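Local coordinates for protein internalin (Listeria monocytogenes serotype 4b, PDB 4FMZ) that probably mediates adhesion of the bacterium to host cells and their invasion through a solenoid of leucine-rich repeats, at residues N86-T91 / Q107-L112; R113-N118 / A129-M134; T171-L176 / A196-L201. All coordinates share one frame; numbering follows the deposited sequence.

Contact 1 of 3, residues N86-T91 / Q107-L112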
loop_
_atom_site.group_PDB
_atom_site.type_symbol
_atom_site.label_atom_id
_atom_site.label_comp_id
_atom_site.label_asym_id
_atom_site.label_seq_id
_atom_site.Cartn_x
_atom_site.Cartn_y
_atom_site.Cartn_z
ATOM N N ASN A 86 6.217 -26.830 6.501
ATOM C CA ASN A 86 7.491 -27.375 6.020
ATOM C C ASN A 86 7.756 -27.046 4.534
ATOM O O ASN A 86 8.715 -27.559 3.958
ATOM C CB ASN A 86 7.540 -28.885 6.257
ATOM C CG ASN A 86 8.050 -29.258 7.621
ATOM O OD1 ASN A 86 7.368 -29.088 8.638
ATOM N ND2 ASN A 86 9.264 -29.789 7.671
ATOM N N LEU A 87 6.969 -26.147 3.928
ATOM C CA LEU A 87 7.201 -25.795 2.519
ATOM C C LEU A 87 8.245 -24.670 2.460
ATOM O O LEU A 87 7.978 -23.553 2.014
ATOM C CB LEU A 87 5.875 -25.432 1.815
ATOM C CG LEU A 87 4.850 -26.583 1.749
ATOM C CD1 LEU A 87 3.584 -26.160 1.013
ATOM C CD2 LEU A 87 5.462 -27.845 1.103
ATOM N N VAL A 88 9.461 -25.008 2.893
ATOM C CA VAL A 88 10.570 -24.070 3.082
ATOM C C VAL A 88 11.140 -23.506 1.764
ATOM O O VAL A 88 11.902 -22.550 1.837
ATOM C CB VAL A 88 11.685 -24.670 3.980
ATOM C CG1 VAL A 88 11.147 -24.954 5.389
ATOM C CG2 VAL A 88 12.305 -25.926 3.350
ATOM N N LYS A 89 10.758 -24.039 0.576
ATOM C CA LYS A 89 11.228 -23.461 -0.698
ATOM C C LYS A 89 10.319 -22.297 -1.167
ATOM O O LYS A 89 10.600 -21.669 -2.194
ATOM C CB LYS A 89 11.313 -24.529 -1.788
ATOM C CG LYS A 89 12.489 -25.481 -1.630
ATOM C CD LYS A 89 12.585 -26.374 -2.873
ATOM C CE LYS A 89 13.764 -27.302 -2.880
ATOM N NZ LYS A 89 13.916 -27.957 -4.202
ATOM N N LEU A 90 9.233 -22.013 -0.424
ATOM C CA LEU A 90 8.325 -20.911 -0.763
ATOM C C LEU A 90 9.044 -19.557 -0.729
ATOM O O LEU A 90 9.707 -19.215 0.265
ATOM C CB LEU A 90 7.099 -20.859 0.174
ATOM C CG LEU A 90 5.977 -21.850 -0.115
ATOM C CD1 LEU A 90 4.964 -21.831 1.018
ATOM C CD2 LEU A 90 5.299 -21.567 -1.462
ATOM N N THR A 91 8.919 -18.812 -1.840
ATOM C CA THR A 91 9.474 -17.470 -2.005
ATOM C C THR A 91 8.324 -16.467 -2.148
ATOM O O THR A 91 8.456 -15.334 -1.689
ATOM C CB THR A 91 10.444 -17.391 -3.197
ATOM O OG1 THR A 91 9.750 -17.706 -4.404
ATOM C CG2 THR A 91 11.680 -18.278 -3.024
ATOM N N GLN A 107 6.646 -19.396 10.312
ATOM C CA GLN A 107 7.891 -19.145 11.046
ATOM C C GLN A 107 9.160 -19.756 10.417
ATOM O O GLN A 107 10.189 -19.103 10.492
ATOM C CB GLN A 107 7.784 -19.532 12.528
ATOM C CG GLN A 107 7.664 -21.021 12.846
ATOM C CD GLN A 107 6.901 -21.293 14.127
ATOM O OE1 GLN A 107 6.956 -20.540 15.099
ATOM N NE2 GLN A 107 6.168 -22.392 14.158
ATOM N N ASN A 108 9.104 -20.939 9.781
ATOM C CA ASN A 108 10.312 -21.544 9.193
ATOM C C ASN A 108 10.461 -21.224 7.689
ATOM O O ASN A 108 11.414 -21.689 7.053
ATOM C CB ASN A 108 10.321 -23.064 9.402
ATOM C CG ASN A 108 10.305 -23.524 10.846
ATOM O OD1 ASN A 108 10.672 -22.792 11.771
ATOM N ND2 ASN A 108 9.891 -24.766 11.071
ATOM N N LEU A 109 9.538 -20.420 7.117
ATOM C CA LEU A 109 9.583 -20.126 5.677
ATOM C C LEU A 109 10.511 -18.926 5.418
ATOM O O LEU A 109 10.109 -17.917 4.835
ATOM C CB LEU A 109 8.162 -19.910 5.111
ATOM C CG LEU A 109 7.078 -20.947 5.474
ATOM C CD1 LEU A 109 5.791 -20.679 4.705
ATOM C CD2 LEU A 109 7.544 -22.378 5.193
ATOM N N THR A 110 11.795 -19.092 5.805
ATOM C CA THR A 110 12.829 -18.046 5.774
ATOM C C THR A 110 13.305 -17.674 4.354
ATOM O O THR A 110 14.082 -16.731 4.231
ATOM C CB THR A 110 13.988 -18.415 6.690
ATOM O OG1 THR A 110 14.516 -19.705 6.334
ATOM C CG2 THR A 110 13.584 -18.386 8.163
ATOM N N ASN A 111 12.817 -18.350 3.291
ATOM C CA ASN A 111 13.163 -17.947 1.922
ATOM C C ASN A 111 12.073 -17.026 1.324
ATOM O O ASN A 111 12.205 -16.572 0.181
ATOM C CB ASN A 111 13.405 -19.153 1.035
ATOM C CG ASN A 111 14.660 -19.888 1.411
ATOM O OD1 ASN A 111 15.703 -19.295 1.706
ATOM N ND2 ASN A 111 14.570 -21.199 1.435
ATOM N N LEU A 112 11.014 -16.731 2.104
ATOM C CA LEU A 112 9.934 -15.857 1.639
ATOM C C LEU A 112 10.456 -14.443 1.288
ATOM O O LEU A 112 11.210 -13.835 2.056
ATOM C CB LEU A 112 8.809 -15.763 2.678
ATOM C CG LEU A 112 7.770 -16.890 2.656
ATOM C CD1 LEU A 112 6.797 -16.734 3.807
ATOM C CD2 LEU A 112 7.017 -16.942 1.314
HETATM O O HOH W 1 10.604 -20.204 2.536
#
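Asn111 turns its side chain toward the preceding loop, and its ND2 donates to Val88 O at 3.0 Å with an N-H...O angle of 148°. The donor stands 23° off the plane of that carbonyl. The other half of the amide accepts from Lys133 NZ, so both ends of the group are held and its flip is fixed, a task that suits asparagine. A water doubles the link: it donates to Val88 O at 2.8 Å and to Leu90 O at 2.6 Å, and it accepts from Asn111 N. Val88 O is thus gripped by two donors, one a side chain and one a solvent molecule.

On the inner side the contact is aliphatic. Leu90 and Leu109 lie side by side and point the same way, with their CD1 atoms 4.0 Å apart. The second methyl of Leu109, CD2, presses on Leu87 O at 3.4 Å, while CD2 of Leu112 rests 4.1 Å from Leu90 CB. Leucine's two methyls let one residue touch a neighbouring side chain and the turn backbone together. Nearer the surface, Val88 covers Asn108 O with CG1.

Both segments are loops, each with a type I turn. Residues 86-91 lead into strand 92-94 and residues 107-112 into strand 114-116; at the junction, the backbone of Thr91 bonds to Glu69 on one neighbour and to Arg113 and Glu114 on the other.

Contact 2 of 3, residues R113-N118 / A129-M134; sequences RELYLN and ANLTKM
Arg113 and Lys133 supply the one hydrogen bond across this contact: Arg113 NE donates to Lys133 O at 2.8 Å, with an N-H...O angle of 140°. The CB of Arg113 heads away from the turn, but bends at chi2 and chi3 fold the chain back, bringing the guanidinium edge to Lys133 O, which stands 17° out of the guanidinium plane. A long, flexible arginine can make this return; Lys133 instead runs out extended to Asn111 OD1, giving only its aliphatic base, CB, to Arg113 CD at 3.9 Å.

The apolar contacts gather round Met134, present as selenomethionine. Its bent chain sets SE 3.7 Å from Leu115 CB, and its CE adds a touch on Leu115 CD2 at 3.9 Å. Leu131 adds a looser contact, its CD1 4.4 Å from Leu115 CD2.

Met134 SE also packs on the backbone, 3.4 Å from Arg113 O. An unbranched, pliable side chain fits well between the Arg113 backbone, just before the strand, and Leu115.

A short strand, here 114-116, whose inward leucine packs against the loop that follows is typical of a leucine-rich-repeat solenoid, whose hydrophobic core is built from such residues.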
loop_
_atom_site.group_PDB
_atom_site.type_symbol
_atom_site.label_atom_id
_atom_site.label_comp_id
_atom_site.label_asym_id
_atom_site.label_seq_id
_atom_site.Cartn_x
_atom_site.Cartn_y
_atom_site.Cartn_z
ATOM N N ARG A 113 10.103 -13.987 0.079
ATOM C CA ARG A 113 10.468 -12.682 -0.470
ATOM C C ARG A 113 9.215 -11.811 -0.585
ATOM O O ARG A 113 9.257 -10.600 -0.318
ATOM C CB ARG A 113 11.137 -12.847 -1.854
ATOM C CG ARG A 113 12.389 -13.722 -1.893
ATOM C CD ARG A 113 13.594 -13.185 -1.122
ATOM N NE ARG A 113 13.868 -11.752 -1.315
ATOM C CZ ARG A 113 14.492 -11.226 -2.369
ATOM N NH1 ARG A 113 14.874 -11.998 -3.379
ATOM N NH2 ARG A 113 14.716 -9.919 -2.430
ATOM N N GLU A 114 8.096 -12.432 -0.980
ATOM C CA GLU A 114 6.817 -11.734 -1.129
ATOM C C GLU A 114 5.730 -12.466 -0.349
ATOM O O GLU A 114 5.505 -13.665 -0.563
ATOM C CB GLU A 114 6.423 -11.598 -2.608
ATOM C CG GLU A 114 7.389 -10.777 -3.442
ATOM C CD GLU A 114 6.836 -10.237 -4.746
ATOM O OE1 GLU A 114 5.594 -10.121 -4.875
ATOM O OE2 GLU A 114 7.656 -9.926 -5.644
ATOM N N LEU A 115 5.086 -11.754 0.580
ATOM C CA LEU A 115 4.045 -12.330 1.426
ATOM C C LEU A 115 2.871 -11.374 1.587
ATOM O O LEU A 115 3.049 -10.282 2.135
ATOM C CB LEU A 115 4.643 -12.705 2.799
ATOM C CG LEU A 115 3.677 -13.165 3.900
ATOM C CD1 LEU A 115 3.037 -14.538 3.572
ATOM C CD2 LEU A 115 4.397 -13.224 5.211
ATOM N N TYR A 116 1.670 -11.771 1.083
ATOM C CA TYR A 116 0.457 -10.940 1.221
ATOM C C TYR A 116 -0.515 -11.642 2.147
ATOM O O TYR A 116 -0.875 -12.801 1.926
ATOM C CB TYR A 116 -0.244 -10.609 -0.119
ATOM C CG TYR A 116 0.580 -9.944 -1.204
ATOM C CD1 TYR A 116 1.850 -9.439 -0.938
ATOM C CD2 TYR A 116 0.084 -9.811 -2.495
ATOM C CE1 TYR A 116 2.625 -8.864 -1.945
ATOM C CE2 TYR A 116 0.847 -9.233 -3.508
ATOM C CZ TYR A 116 2.116 -8.757 -3.226
ATOM O OH TYR A 116 2.899 -8.233 -4.221
ATOM N N LEU A 117 -0.902 -10.933 3.195
ATOM C CA LEU A 117 -1.817 -11.381 4.238
ATOM C C LEU A 117 -2.934 -10.363 4.400
ATOM O O LEU A 117 -3.558 -10.274 5.463
ATOM C CB LEU A 117 -1.029 -11.536 5.551
ATOM C CG LEU A 117 -0.037 -12.695 5.609
ATOM C CD1 LEU A 117 0.965 -12.479 6.715
ATOM C CD2 LEU A 117 -0.758 -14.016 5.790
ATOM N N ASN A 118 -3.171 -9.583 3.342
ATOM C CA ASN A 118 -4.182 -8.521 3.328
ATOM C C ASN A 118 -5.589 -9.072 3.497
ATOM O O ASN A 118 -5.919 -10.122 2.947
ATOM C CB ASN A 118 -4.108 -7.696 2.033
ATOM C CG ASN A 118 -4.270 -8.534 0.784
ATOM O OD1 ASN A 118 -3.424 -9.365 0.452
ATOM N ND2 ASN A 118 -5.390 -8.394 0.105
ATOM N N ALA A 129 9.123 -12.728 12.387
ATOM C CA ALA A 129 10.393 -12.207 12.917
ATOM C C ALA A 129 11.659 -12.678 12.202
ATOM O O ALA A 129 12.569 -11.869 12.031
ATOM C CB ALA A 129 10.518 -12.511 14.399
ATOM N N ASN A 130 11.740 -13.948 11.796
ATOM C CA ASN A 130 12.982 -14.426 11.177
ATOM C C ASN A 130 12.911 -14.463 9.643
ATOM O O ASN A 130 13.812 -15.002 8.996
ATOM C CB ASN A 130 13.372 -15.796 11.740
ATOM C CG ASN A 130 13.622 -15.795 13.237
ATOM O OD1 ASN A 130 13.375 -16.792 13.918
ATOM N ND2 ASN A 130 14.104 -14.681 13.789
ATOM N N LEU A 131 11.879 -13.841 9.063
ATOM C CA LEU A 131 11.725 -13.807 7.609
ATOM C C LEU A 131 12.464 -12.575 7.069
ATOM O O LEU A 131 11.872 -11.688 6.448
ATOM C CB LEU A 131 10.233 -13.815 7.219
ATOM C CG LEU A 131 9.344 -14.907 7.859
ATOM C CD1 LEU A 131 7.974 -14.946 7.216
ATOM C CD2 LEU A 131 9.988 -16.292 7.760
ATOM N N THR A 132 13.790 -12.568 7.284
ATOM C CA THR A 132 14.716 -11.452 7.027
ATOM C C THR A 132 15.054 -11.263 5.543
ATOM O O THR A 132 15.729 -10.288 5.217
ATOM C CB THR A 132 15.994 -11.637 7.856
ATOM O OG1 THR A 132 16.584 -12.897 7.523
ATOM C CG2 THR A 132 15.726 -11.562 9.352
ATOM N N LYS A 133 14.571 -12.152 4.652
ATOM C CA LYS A 133 14.758 -11.989 3.206
ATOM C C LYS A 133 13.562 -11.226 2.586
ATOM O O LYS A 133 13.579 -10.944 1.384
ATOM C CB LYS A 133 14.930 -13.348 2.504
ATOM C CG LYS A 133 16.270 -14.028 2.738
ATOM C CD LYS A 133 16.344 -15.268 1.856
ATOM C CE LYS A 133 17.607 -16.066 2.017
ATOM N NZ LYS A 133 17.601 -17.247 1.115
HETATM N N MSE A 134 12.522 -10.911 3.394
HETATM C CA MSE A 134 11.301 -10.229 2.919
HETATM C C MSE A 134 11.627 -8.963 2.109
HETATM O O MSE A 134 12.399 -8.115 2.557
HETATM C CB MSE A 134 10.362 -9.859 4.086
HETATM C CG MSE A 134 8.899 -9.648 3.650
HETATM SE SE MSE A 134 8.045 -11.218 2.844
HETATM C CE MSE A 134 8.095 -12.406 4.408
#

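Contact 3 of 3, residues T171-L176 / A196-L201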
loop_
_atom_site.group_PDB
_atom_site.type_symbol
_atom_site.label_atom_id
_atom_site.label_comp_id
_atom_site.label_asym_id
_atom_site.label_seq_id
_atom_site.Cartn_x
_atom_site.Cartn_y
_atom_site.Cartn_z
ATOM N N THR A 171 7.645 2.898 15.200
ATOM C CA THR A 171 9.075 2.764 15.542
ATOM C C THR A 171 9.716 1.520 14.867
ATOM O O THR A 171 10.789 1.689 14.292
ATOM C CB THR A 171 9.329 2.756 17.077
ATOM O OG1 THR A 171 8.765 3.932 17.656
ATOM C CG2 THR A 171 10.809 2.728 17.431
ATOM N N PRO A 172 9.087 0.313 14.822
ATOM C CA PRO A 172 9.749 -0.817 14.130
ATOM C C PRO A 172 10.035 -0.558 12.645
ATOM O O PRO A 172 10.992 -1.129 12.119
ATOM C CB PRO A 172 8.746 -1.965 14.286
ATOM C CG PRO A 172 7.945 -1.598 15.492
ATOM C CD PRO A 172 7.802 -0.118 15.420
ATOM N N ILE A 173 9.212 0.288 11.971
ATOM C CA ILE A 173 9.356 0.593 10.533
ATOM C C ILE A 173 10.623 1.452 10.293
ATOM O O ILE A 173 11.171 1.423 9.187
ATOM C CB ILE A 173 8.077 1.261 9.945
ATOM C CG1 ILE A 173 6.843 0.353 10.150
ATOM C CG2 ILE A 173 8.249 1.603 8.445
ATOM C CD1 ILE A 173 5.520 1.030 9.796
ATOM N N ALA A 174 11.106 2.178 11.321
ATOM C CA ALA A 174 12.319 3.000 11.207
ATOM C C ALA A 174 13.539 2.165 10.767
ATOM O O ALA A 174 14.417 2.687 10.077
ATOM C CB ALA A 174 12.621 3.698 12.525
ATOM N N ASN A 175 13.567 0.865 11.130
ATOM C CA ASN A 175 14.669 -0.046 10.797
ATOM C C ASN A 175 14.705 -0.462 9.332
ATOM O O ASN A 175 15.724 -0.974 8.851
ATOM C CB ASN A 175 14.565 -1.320 11.644
ATOM C CG ASN A 175 14.919 -1.172 13.094
ATOM O OD1 ASN A 175 15.155 -0.077 13.609
ATOM N ND2 ASN A 175 15.006 -2.298 13.778
ATOM N N LEU A 176 13.595 -0.281 8.633
ATOM C CA LEU A 176 13.446 -0.755 7.260
ATOM C C LEU A 176 13.866 0.337 6.278
ATOM O O LEU A 176 13.064 0.792 5.465
ATOM C CB LEU A 176 11.975 -1.219 7.052
ATOM C CG LEU A 176 11.344 -1.985 8.251
ATOM C CD1 LEU A 176 9.923 -2.421 7.960
ATOM C CD2 LEU A 176 12.203 -3.196 8.684
ATOM N N ALA A 196 12.031 9.276 9.964
ATOM C CA ALA A 196 13.119 10.140 9.493
ATOM C C ALA A 196 14.304 9.300 8.962
ATOM O O ALA A 196 15.119 9.808 8.200
ATOM C CB ALA A 196 13.576 11.062 10.619
ATOM N N SER A 197 14.364 8.010 9.314
ATOM C CA SER A 197 15.422 7.094 8.860
ATOM C C SER A 197 15.152 6.523 7.447
ATOM O O SER A 197 16.050 5.919 6.855
ATOM C CB SER A 197 15.563 5.943 9.846
ATOM O OG SER A 197 14.321 5.265 9.930
ATOM N N LEU A 198 13.934 6.724 6.898
ATOM C CA LEU A 198 13.547 6.163 5.593
ATOM C C LEU A 198 14.022 7.063 4.437
ATOM O O LEU A 198 13.218 7.593 3.669
ATOM C CB LEU A 198 12.024 5.886 5.527
ATOM C CG LEU A 198 11.455 4.969 6.636
ATOM C CD1 LEU A 198 9.996 4.668 6.405
ATOM C CD2 LEU A 198 12.252 3.634 6.769
ATOM N N THR A 199 15.355 7.158 4.282
ATOM C CA THR A 199 16.018 8.040 3.311
ATOM C C THR A 199 15.891 7.545 1.854
ATOM O O THR A 199 16.129 8.336 0.943
ATOM C CB THR A 199 17.494 8.283 3.696
ATOM O OG1 THR A 199 18.180 7.045 3.659
ATOM C CG2 THR A 199 17.646 8.920 5.067
ATOM N N SER A 200 15.499 6.285 1.638
ATOM C CA SER A 200 15.312 5.708 0.303
ATOM C C SER A 200 13.856 5.764 -0.169
ATOM O O SER A 200 13.564 5.345 -1.296
ATOM C CB SER A 200 15.773 4.250 0.280
ATOM O OG SER A 200 17.188 4.158 0.260
ATOM N N LEU A 201 12.939 6.230 0.689
ATOM C CA LEU A 201 11.515 6.243 0.361
ATOM C C LEU A 201 11.201 7.187 -0.804
ATOM O O LEU A 201 11.590 8.348 -0.787
ATOM C CB LEU A 201 10.684 6.596 1.602
ATOM C CG LEU A 201 9.248 6.054 1.669
ATOM C CD1 LEU A 201 9.221 4.514 1.630
ATOM C CD2 LEU A 201 8.552 6.541 2.923
#
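Residues 171-175 coil with helical backbone angles but without a regular bond pattern, and they pass the end of a 3-10 segment at 196-197 that runs on into a type I turn from Leu198 to Leu201, with the nearest CA atoms, of Ala174 and Ser197, 5.6 Å apart. At that point Ser197 makes the polar link. Its OG donates to Ala174 O at 2.6 Å, lying in the carbonyl plane on a lone pair, with a C=O...OG angle of 115°. The chi1 of 59° places OG between the backbone N and the carbonyl carbon, which tucks the hydroxyl close to the backbone, where it is also hydrogen-bonded with Pro194 O. Small residues suit this spot: alanine leaves room for the serine to come near, with its CB 3.5 Å from OG.

Each coil of an internalin leucine-rich repeat returns over the outer, convex side of the solenoid by such a loop, often with 3-10 turns, and here two successive returns meet.

Beneath the polar link lies Leu198, the centre of an inverse gamma turn. One methyl, CD2, fits against two carbonyl oxygens of the earlier loop, Leu176 O at 3.2 Å and Ile173 O at 3.5 Å; the latter also accepts a bond from Leu176 N. The other methyl, CD1, meets Ile173 CG2 at 4.1 Å, the two side chains crossing at a slant. Branching at CB serves Ile173 here, since CG2, anti to the backbone N, faces Leu198 while the CG1 arm leads away from that loop. Ile173 also packs on Leu160 of strand 159-161 and on Leu182 of strand 181-183, and Leu198 shares that last partner.

In the fold
The three contacts follow one another along the chain. Contacts 1 and 2 are adjoining, with centres 9 Å apart, and they touch directly: Thr110 CG2 lies 3.5 Å from Asn130 O, and Leu109 O packs 3.3 Å from Leu131 CD2. Contact 3 stands apart, its centre about 17 Å from that of contact 2 and 26 Å from that of contact 1, so the three centres lie nearly in line along the solenoid. Spacing in sequence shows the repeat: Leu87, Leu109 and Leu131 are 22 residues apart, as are Leu176 and Leu198. Contacts 1 and 3 join successive loops, whereas contact 2 joins a strand to the loop after it.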